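Local coordinates for protein Ac-ASP-7 (Ancylostoma caninum, PDB 3S6S) that is of unknown function but, as a secreted hookworm protein of the SCP/TAPS family, may take part in interactions between parasite and host, at residues Asn27-Arg32 with Asn104-Val109; Val51-Leu56 with Ala114-Cys119; His73-Thr78 with Val137-Lys142. All blocks are in the same frame, centred on the assembly; numbering follows the deposited sequence.

Three contacts that interleave along the chain hold together the alpha-beta-alpha sandwich of this SCP/TAPS domain. From the N terminus the chain passes 27-32, 51-56 and 73-78, then meets the partners in the same order at 104-109, 114-119 and 137-142. Each contact therefore closes a loop that crosses both others, and none nests. Contact 1 joins helix 16-34 to helix 103-110; contact 2 pairs strand 51-53 with strand 116-123; contact 3 sets edge strand 76-83 beside strand 133-140. The disulfide Cys119-Cys138 links contacts 2 and 3, while Gln108 of contact 1 bonds through NE2 to Lys142 O of contact 3.

Contact 1: residues Asn27-Arg32 with Asn104-Val109; sequences NGLRQR and NSMRQV
The carbonyl oxygen of Val109 is gripped side-on by Arg30, whose NE and NH2 both donate to it, joining two helices that lie on one side of the alpha-beta-alpha sandwich of the SCP/TAPS fold. The stronger bond runs from Arg30 NE to Val109 O at 2.9 Å, with a fairly straight N-H...O angle of 156°. The second, from Arg30 NH2 to Val109 O, is longer at 3.3 Å and more bent, and its donor stands well above the carbonyl plane. Relative to the arginine, the oxygen lies at the guanidinium edge, close to its plane, as a two-pronged grip of this kind requires. The side chain leaves helix 16-34 with CG anti to the carbonyl carbon (chi1 -75°) and stays extended from CG to NE, which carries the charged end to the last turn of helix 103-110.

Two further backbone carbonyls share the same group: NH2 also donates to Tyr111 O, and NH1 to Tyr48 O. The buried guanidinium is thus met by three backbone carbonyls, with each of its nitrogens donating, and the helix C-terminal end, rich in carbonyl oxygens, would probably favour its positive charge.

Beside this polar site the direct apolar contact between the two segments is slight. The short helical segments run at 78° to one another, with their axes 11.2 Å apart, so long side chains must bridge the gap. Phe99 of helix 88-99 packs on Met106 and Val109 from outside the pair. Within it, Leu29 reaches over with one methyl, CD1 lying 4.4 Å from Met106 SD and equally far from Val109 CG1.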
loop_
_atom_site.group_PDB
_atom_site.type_symbol
_atom_site.label_atom_id
_atom_site.label_comp_id
_atom_site.label_asym_id
_atom_site.label_seq_id
_atom_site.Cartn_x
_atom_site.Cartn_y
_atom_site.Cartn_z
ATOM N N ASN A 27 -3.786 -4.655 0.118
ATOM C CA ASN A 27 -4.405 -5.130 1.355
ATOM C C ASN A 27 -4.719 -6.616 1.353
ATOM O O ASN A 27 -4.667 -7.278 2.405
ATOM C CB ASN A 27 -5.599 -4.261 1.761
ATOM C CG ASN A 27 -5.154 -2.928 2.350
ATOM O OD1 ASN A 27 -4.344 -2.890 3.296
ATOM N ND2 ASN A 27 -5.633 -1.831 1.764
ATOM N N GLY A 28 -5.003 -7.144 0.166
ATOM C CA GLY A 28 -5.103 -8.582 -0.009
ATOM C C GLY A 28 -3.846 -9.305 0.450
ATOM O O GLY A 28 -3.916 -10.301 1.173
ATOM N N LEU A 29 -2.680 -8.802 0.044
ATOM C CA LEU A 29 -1.446 -9.463 0.416
ATOM C C LEU A 29 -1.286 -9.339 1.917
ATOM O O LEU A 29 -0.997 -10.306 2.612
ATOM C CB LEU A 29 -0.259 -8.824 -0.286
ATOM C CG LEU A 29 0.890 -9.740 -0.719
ATOM C CD1 LEU A 29 2.159 -8.934 -0.795
ATOM C CD2 LEU A 29 1.069 -10.930 0.214
ATOM N N ARG A 30 -1.495 -8.129 2.413
ATOM C CA ARG A 30 -1.299 -7.859 3.823
ATOM C C ARG A 30 -2.148 -8.738 4.697
ATOM O O ARG A 30 -1.694 -9.194 5.747
ATOM C CB ARG A 30 -1.629 -6.410 4.134
ATOM C CG ARG A 30 -0.567 -5.466 3.670
ATOM C CD ARG A 30 -0.885 -4.081 4.161
ATOM N NE ARG A 30 0.354 -3.349 4.151
ATOM C CZ ARG A 30 0.900 -2.774 5.203
ATOM N NH1 ARG A 30 0.291 -2.778 6.380
ATOM N NH2 ARG A 30 2.055 -2.165 5.044
ATOM N N GLN A 31 -3.395 -8.931 4.279
ATOM C CA GLN A 31 -4.322 -9.778 5.009
ATOM C C GLN A 31 -3.790 -11.215 5.082
ATOM O O GLN A 31 -3.801 -11.832 6.141
ATOM C CB GLN A 31 -5.715 -9.741 4.371
ATOM C CG GLN A 31 -6.677 -10.669 5.056
ATOM C CD GLN A 31 -8.100 -10.518 4.569
ATOM O OE1 GLN A 31 -8.988 -10.149 5.336
ATOM N NE2 GLN A 31 -8.326 -10.812 3.296
ATOM N N ARG A 32 -3.300 -11.731 3.958
ATOM C CA ARG A 32 -2.747 -13.083 3.924
ATOM C C ARG A 32 -1.483 -13.200 4.764
ATOM O O ARG A 32 -1.255 -14.213 5.428
ATOM C CB ARG A 32 -2.484 -13.521 2.485
ATOM C CG ARG A 32 -3.755 -13.743 1.680
ATOM C CD ARG A 32 -3.517 -13.479 0.195
ATOM N NE ARG A 32 -2.253 -14.051 -0.266
ATOM C CZ ARG A 32 -1.600 -13.638 -1.349
ATOM N NH1 ARG A 32 -2.085 -12.635 -2.083
ATOM N NH2 ARG A 32 -0.452 -14.217 -1.690
ATOM N N ASN A 104 12.412 -5.815 -2.992
ATOM C CA ASN A 104 12.675 -4.546 -2.341
ATOM C C ASN A 104 11.437 -3.656 -2.308
ATOM O O ASN A 104 11.173 -2.998 -1.307
ATOM C CB ASN A 104 13.868 -3.820 -2.974
ATOM C CG ASN A 104 15.186 -4.537 -2.718
ATOM O OD1 ASN A 104 16.029 -4.658 -3.612
ATOM N ND2 ASN A 104 15.363 -5.035 -1.495
ATOM N N SER A 105 10.681 -3.641 -3.404
ATOM C CA SER A 105 9.419 -2.909 -3.423
ATOM C C SER A 105 8.448 -3.514 -2.419
ATOM O O SER A 105 7.759 -2.796 -1.708
ATOM C CB SER A 105 8.800 -2.921 -4.829
ATOM O OG SER A 105 9.486 -2.033 -5.700
ATOM N N MET A 106 8.410 -4.843 -2.359
ATOM C CA MET A 106 7.455 -5.538 -1.514
ATOM C C MET A 106 7.689 -5.292 -0.021
ATOM O O MET A 106 6.747 -5.346 0.758
ATOM C CB MET A 106 7.420 -7.030 -1.837
ATOM C CG MET A 106 6.813 -7.346 -3.205
ATOM S SD MET A 106 5.078 -6.846 -3.376
ATOM C CE MET A 106 5.268 -5.346 -4.286
ATOM N N ARG A 107 8.929 -5.014 0.376
ATOM C CA ARG A 107 9.193 -4.604 1.751
ATOM C C ARG A 107 8.311 -3.441 2.188
ATOM O O ARG A 107 7.782 -3.445 3.300
ATOM C CB ARG A 107 10.644 -4.190 1.941
ATOM C CG ARG A 107 11.563 -5.297 2.339
ATOM C CD ARG A 107 12.854 -4.680 2.853
ATOM N NE ARG A 107 12.902 -4.730 4.303
ATOM C CZ ARG A 107 13.234 -3.711 5.075
ATOM N NH1 ARG A 107 13.568 -2.543 4.523
ATOM N NH2 ARG A 107 13.245 -3.875 6.398
ATOM N N GLN A 108 8.171 -2.435 1.327
ATOM C CA GLN A 108 7.306 -1.306 1.651
ATOM C C GLN A 108 5.825 -1.710 1.664
ATOM O O GLN A 108 5.090 -1.399 2.601
ATOM C CB GLN A 108 7.537 -0.155 0.675
ATOM C CG GLN A 108 6.588 1.005 0.886
ATOM C CD GLN A 108 6.843 1.747 2.193
ATOM O OE1 GLN A 108 7.824 2.503 2.316
ATOM N NE2 GLN A 108 5.960 1.539 3.181
ATOM N N VAL A 109 5.407 -2.419 0.619
ATOM C CA VAL A 109 4.025 -2.852 0.440
ATOM C C VAL A 109 3.494 -3.571 1.673
ATOM O O VAL A 109 2.324 -3.464 2.047
ATOM C CB VAL A 109 3.943 -3.827 -0.751
ATOM C CG1 VAL A 109 2.565 -4.505 -0.824
ATOM C CG2 VAL A 109 4.282 -3.088 -2.045
#

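Contact 2: residues Val51-Leu56 with Ala114-Cys119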
loop_
_atom_site.group_PDB
_atom_site.type_symbol
_atom_site.label_atom_id
_atom_site.label_comp_id
_atom_site.label_asym_id
_atom_site.label_seq_id
_atom_site.Cartn_x
_atom_site.Cartn_y
_atom_site.Cartn_z
ATOM N N VAL A 51 -4.984 2.459 4.783
ATOM C CA VAL A 51 -6.036 3.355 4.374
ATOM C C VAL A 51 -5.637 4.042 3.073
ATOM O O VAL A 51 -4.562 4.617 2.988
ATOM C CB VAL A 51 -6.298 4.405 5.454
ATOM C CG1 VAL A 51 -7.151 5.524 4.896
ATOM C CG2 VAL A 51 -6.938 3.745 6.667
ATOM N N TYR A 52 -6.500 3.958 2.061
ATOM C CA TYR A 52 -6.295 4.703 0.826
ATOM C C TYR A 52 -6.574 6.187 1.040
ATOM O O TYR A 52 -7.673 6.575 1.435
ATOM C CB TYR A 52 -7.128 4.164 -0.352
ATOM C CG TYR A 52 -6.555 4.688 -1.653
ATOM C CD1 TYR A 52 -5.636 3.937 -2.374
ATOM C CD2 TYR A 52 -6.864 5.968 -2.104
ATOM C CE1 TYR A 52 -5.067 4.428 -3.530
ATOM C CE2 TYR A 52 -6.305 6.473 -3.264
ATOM C CZ TYR A 52 -5.405 5.700 -3.973
ATOM O OH TYR A 52 -4.838 6.198 -5.125
ATOM N N ASP A 53 -5.567 7.007 0.769
ATOM C CA ASP A 53 -5.580 8.408 1.167
ATOM C C ASP A 53 -5.326 9.297 -0.045
ATOM O O ASP A 53 -4.209 9.323 -0.580
ATOM C CB ASP A 53 -4.511 8.636 2.239
ATOM C CG ASP A 53 -4.419 10.091 2.711
ATOM O OD1 ASP A 53 -4.630 11.042 1.922
ATOM O OD2 ASP A 53 -4.098 10.281 3.904
ATOM N N CYS A 54 -6.363 10.033 -0.452
ATOM C CA CYS A 54 -6.318 10.892 -1.634
ATOM C C CYS A 54 -5.241 11.951 -1.537
ATOM O O CYS A 54 -4.671 12.346 -2.553
ATOM C CB CYS A 54 -7.665 11.574 -1.877
ATOM S SG CYS A 54 -9.077 10.454 -2.006
ATOM N N GLY A 55 -4.982 12.420 -0.321
ATOM C CA GLY A 55 -3.888 13.340 -0.068
ATOM C C GLY A 55 -2.561 12.727 -0.462
ATOM O O GLY A 55 -1.761 13.360 -1.153
ATOM N N LEU A 56 -2.327 11.486 -0.046
ATOM C CA LEU A 56 -1.110 10.793 -0.445
ATOM C C LEU A 56 -1.115 10.410 -1.929
ATOM O O LEU A 56 -0.055 10.286 -2.531
ATOM C CB LEU A 56 -0.846 9.559 0.416
ATOM C CG LEU A 56 -0.570 9.825 1.889
ATOM C CD1 LEU A 56 -0.337 8.518 2.623
ATOM C CD2 LEU A 56 0.621 10.775 2.041
ATOM N N ALA A 114 3.055 0.617 8.350
ATOM C CA ALA A 114 2.445 1.594 7.456
ATOM C C ALA A 114 0.932 1.522 7.675
ATOM O O ALA A 114 0.402 0.450 7.929
ATOM C CB ALA A 114 2.814 1.304 5.991
ATOM N N THR A 115 0.240 2.652 7.590
ATOM C CA THR A 115 -1.196 2.682 7.867
ATOM C C THR A 115 -2.015 3.383 6.796
ATOM O O THR A 115 -3.254 3.315 6.815
ATOM C CB THR A 115 -1.519 3.390 9.196
ATOM O OG1 THR A 115 -1.378 4.804 9.038
ATOM C CG2 THR A 115 -0.635 2.884 10.319
ATOM N N ARG A 116 -1.338 4.086 5.885
ATOM C CA ARG A 116 -2.021 4.699 4.761
ATOM C C ARG A 116 -1.094 4.937 3.580
ATOM O O ARG A 116 0.131 5.013 3.742
ATOM C CB ARG A 116 -2.774 5.980 5.161
ATOM C CG ARG A 116 -1.974 7.003 5.907
ATOM C CD ARG A 116 -2.765 8.304 6.031
ATOM N NE ARG A 116 -3.556 8.375 7.254
ATOM C CZ ARG A 116 -4.721 9.021 7.355
ATOM N NH1 ARG A 116 -5.239 9.642 6.297
ATOM N NH2 ARG A 116 -5.379 9.032 8.509
ATOM N N PHE A 117 -1.700 5.017 2.395
ATOM C CA PHE A 117 -0.979 5.213 1.155
ATOM C C PHE A 117 -1.919 5.768 0.096
ATOM O O PHE A 117 -3.131 5.736 0.258
ATOM C CB PHE A 117 -0.365 3.894 0.661
ATOM C CG PHE A 117 -1.346 2.968 -0.041
ATOM C CD1 PHE A 117 -2.593 2.684 0.507
ATOM C CD2 PHE A 117 -1.012 2.371 -1.248
ATOM C CE1 PHE A 117 -3.475 1.809 -0.136
ATOM C CE2 PHE A 117 -1.892 1.508 -1.899
ATOM C CZ PHE A 117 -3.125 1.228 -1.341
ATOM N N GLY A 118 -1.339 6.252 -0.993
ATOM C CA GLY A 118 -2.067 6.641 -2.176
ATOM C C GLY A 118 -1.159 6.490 -3.389
ATOM O O GLY A 118 0.070 6.523 -3.260
ATOM N N CYS A 119 -1.754 6.313 -4.572
ATOM C CA CYS A 119 -0.959 6.115 -5.780
ATOM C C CYS A 119 -1.450 6.982 -6.924
ATOM O O CYS A 119 -2.598 7.412 -6.954
ATOM C CB CYS A 119 -0.979 4.647 -6.208
ATOM S SG CYS A 119 -0.739 3.489 -4.846
#
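Arg116 meets three residues of 51-56 as its side chain leaves a parallel strand pair of the central sheet in the SCP/TAPS sandwich. CB lies 3.1 Å from the O atom of Val51, its partner in register, and beside Val51 CB. CG then touches the methyl CD1 of Leu56, in the first turn of the helix that follows the strand. With the chain bent at chi3 (92°), CD passes close to Asp53 OD2, and NH1 closes a salt bridge to that same OD2 at 2.7 Å. The carboxylate and guanidinium planes are 66° apart, and NH1 alone bonds to the carboxylate; NH1 also donates to Asn7 OD1.

Asp53 is the N-cap of helix 54-65, its OD1 accepting from Leu56 N at 3.1 Å and weakly from Gly55 N. One side chain thus joins the helix start to the neighbouring strand.

On the opposite sheet face, Tyr52 turns its edge to the ring face of Phe117, a T-shaped pair with centroids 5.3 Å apart. Gly118 CA sits over one face of the tyrosine in a CH-pi contact. The Tyr52 hydroxyl, hydrogen-bonded also to Glu57 OE1, accepts from Cys119 N at 3.1 Å, nearly straight at 169°.

Contact 3: residues His73-Thr78 with Val137-Lys142; sequences HHRGVT and VCVYDK
Thr78 and Tyr140 are brought together by their first torsions: the threonine holds OG1 between its backbone N and carbonyl carbon (chi1 62°), and the tyrosine, with CG anti to its carbonyl carbon (chi1 -52°), lays its ring along the edge strand. The result is a 2.7 Å hydrogen bond between Thr78 OG1 and Tyr140 OH. On its way the ring turns an edge to Gly76, with CD1 3.5 Å from Gly76 O, passing a residue that has no side chain to meet it.

The backbones pair regularly as antiparallel strands at the edge of the central mixed sheet of the SCP/TAPS sandwich. Gly76-Tyr140 and Thr78-Cys138 are hydrogen-bonded pairs, the shortest of their links being Thr78 N to Cys138 O at 2.7 Å; Val77-Val139 between them is a non-hydrogen-bonded pair. Its valines point to the other sheet face, where Ala70 of helix 69-72 packs on both. There too Val139 CG1 meets the aliphatic start of Arg75, 3.8 Å from Arg75 CB, while the charged end of that arginine forms a salt bridge with Glu59 of helix 54-65.

Because the Tyr140 hydroxyl also hydrogen-bonds His26 NE2, its buried oxygen has two partners, which should hold the hydroxyl end of the ring in place and couple this edge of the sheet to helix 16-34.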
loop_
_atom_site.group_PDB
_atom_site.type_symbol
_atom_site.label_atom_id
_atom_site.label_comp_id
_atom_site.label_asym_id
_atom_site.label_seq_id
_atom_site.Cartn_x
_atom_site.Cartn_y
_atom_site.Cartn_z
ATOM N N HIS A 73 9.075 14.703 2.204
ATOM C CA HIS A 73 8.006 14.671 3.187
ATOM C C HIS A 73 8.078 13.397 4.031
ATOM O O HIS A 73 7.142 13.067 4.758
ATOM C CB HIS A 73 6.648 14.844 2.493
ATOM C CG HIS A 73 6.520 16.146 1.758
ATOM N ND1 HIS A 73 5.951 17.270 2.318
ATOM C CD2 HIS A 73 6.924 16.512 0.518
ATOM C CE1 HIS A 73 5.985 18.262 1.447
ATOM N NE2 HIS A 73 6.573 17.829 0.347
ATOM N N HIS A 74 9.205 12.690 3.927
ATOM C CA HIS A 74 9.491 11.545 4.790
ATOM C C HIS A 74 8.518 10.400 4.597
ATOM O O HIS A 74 8.095 9.755 5.566
ATOM C CB HIS A 74 9.533 11.979 6.254
ATOM C CG HIS A 74 10.613 12.976 6.539
ATOM N ND1 HIS A 74 10.361 14.323 6.693
ATOM C CD2 HIS A 74 11.956 12.824 6.646
ATOM C CE1 HIS A 74 11.502 14.956 6.900
ATOM N NE2 HIS A 74 12.483 14.070 6.875
ATOM N N ARG A 75 8.192 10.149 3.335
ATOM C CA ARG A 75 7.277 9.085 2.957
ATOM C C ARG A 75 8.020 7.869 2.436
ATOM O O ARG A 75 9.178 7.958 2.048
ATOM C CB ARG A 75 6.340 9.571 1.845
ATOM C CG ARG A 75 5.664 10.881 2.129
ATOM C CD ARG A 75 4.782 10.762 3.344
ATOM N NE ARG A 75 3.779 11.817 3.359
ATOM C CZ ARG A 75 3.089 12.169 4.440
ATOM N NH1 ARG A 75 3.307 11.558 5.601
ATOM N NH2 ARG A 75 2.181 13.129 4.363
ATOM N N GLY A 76 7.329 6.735 2.402
ATOM C CA GLY A 76 7.804 5.590 1.657
ATOM C C GLY A 76 7.298 5.748 0.230
ATOM O O GLY A 76 6.284 6.418 -0.003
ATOM N N VAL A 77 8.008 5.145 -0.721
ATOM C CA VAL A 77 7.647 5.240 -2.122
ATOM C C VAL A 77 7.845 3.889 -2.794
ATOM O O VAL A 77 8.840 3.206 -2.540
ATOM C CB VAL A 77 8.511 6.292 -2.872
ATOM C CG1 VAL A 77 8.072 6.413 -4.339
ATOM C CG2 VAL A 77 8.439 7.644 -2.187
ATOM N N THR A 78 6.887 3.499 -3.631
ATOM C CA THR A 78 7.096 2.423 -4.592
ATOM C C THR A 78 6.800 2.895 -6.018
ATOM O O THR A 78 6.007 3.804 -6.240
ATOM C CB THR A 78 6.247 1.175 -4.289
ATOM O OG1 THR A 78 4.846 1.509 -4.357
ATOM C CG2 THR A 78 6.613 0.605 -2.914
ATOM N N VAL A 137 3.473 5.632 -9.195
ATOM C CA VAL A 137 4.103 5.609 -7.886
ATOM C C VAL A 137 3.079 5.488 -6.780
ATOM O O VAL A 137 1.959 5.989 -6.882
ATOM C CB VAL A 137 5.176 6.758 -7.610
ATOM C CG1 VAL A 137 5.603 7.472 -8.885
ATOM C CG2 VAL A 137 4.725 7.721 -6.530
ATOM N N CYS A 138 3.470 4.767 -5.734
ATOM C CA CYS A 138 2.748 4.785 -4.473
ATOM C C CYS A 138 3.597 5.430 -3.385
ATOM O O CYS A 138 4.834 5.283 -3.327
ATOM C CB CYS A 138 2.303 3.392 -4.055
ATOM S SG CYS A 138 1.105 2.678 -5.189
ATOM N N VAL A 139 2.892 6.159 -2.540
ATOM C CA VAL A 139 3.452 6.889 -1.435
ATOM C C VAL A 139 2.784 6.370 -0.164
ATOM O O VAL A 139 1.553 6.191 -0.103
ATOM C CB VAL A 139 3.212 8.415 -1.610
ATOM C CG1 VAL A 139 3.235 9.116 -0.271
ATOM C CG2 VAL A 139 4.239 9.013 -2.597
ATOM N N TYR A 140 3.617 6.107 0.835
ATOM C CA TYR A 140 3.184 5.497 2.076
ATOM C C TYR A 140 3.526 6.410 3.233
ATOM O O TYR A 140 4.502 7.147 3.177
ATOM C CB TYR A 140 3.867 4.152 2.255
ATOM C CG TYR A 140 3.707 3.253 1.054
ATOM C CD1 TYR A 140 4.404 3.510 -0.117
ATOM C CD2 TYR A 140 2.863 2.145 1.089
ATOM C CE1 TYR A 140 4.271 2.701 -1.212
ATOM C CE2 TYR A 140 2.728 1.325 -0.014
ATOM C CZ TYR A 140 3.438 1.614 -1.157
ATOM O OH TYR A 140 3.318 0.827 -2.262
ATOM N N ASP A 141 2.709 6.381 4.279
ATOM C CA ASP A 141 2.955 7.263 5.402
ATOM C C ASP A 141 4.159 6.780 6.197
ATOM O O ASP A 141 4.838 7.573 6.839
ATOM C CB ASP A 141 1.708 7.426 6.284
ATOM C CG ASP A 141 1.340 6.159 7.054
ATOM O OD1 ASP A 141 0.635 6.298 8.074
ATOM O OD2 ASP A 141 1.735 5.040 6.660
ATOM N N LYS A 142 4.440 5.484 6.137
ATOM C CA LYS A 142 5.576 4.964 6.883
ATOM C C LYS A 142 6.484 4.018 6.088
ATOM O O LYS A 142 6.048 3.028 5.510
ATOM C CB LYS A 142 5.136 4.335 8.206
ATOM C CG LYS A 142 6.288 4.204 9.192
ATOM C CD LYS A 142 5.817 3.758 10.569
ATOM C CE LYS A 142 6.902 3.965 11.643
ATOM N NZ LYS A 142 8.216 3.368 11.260
#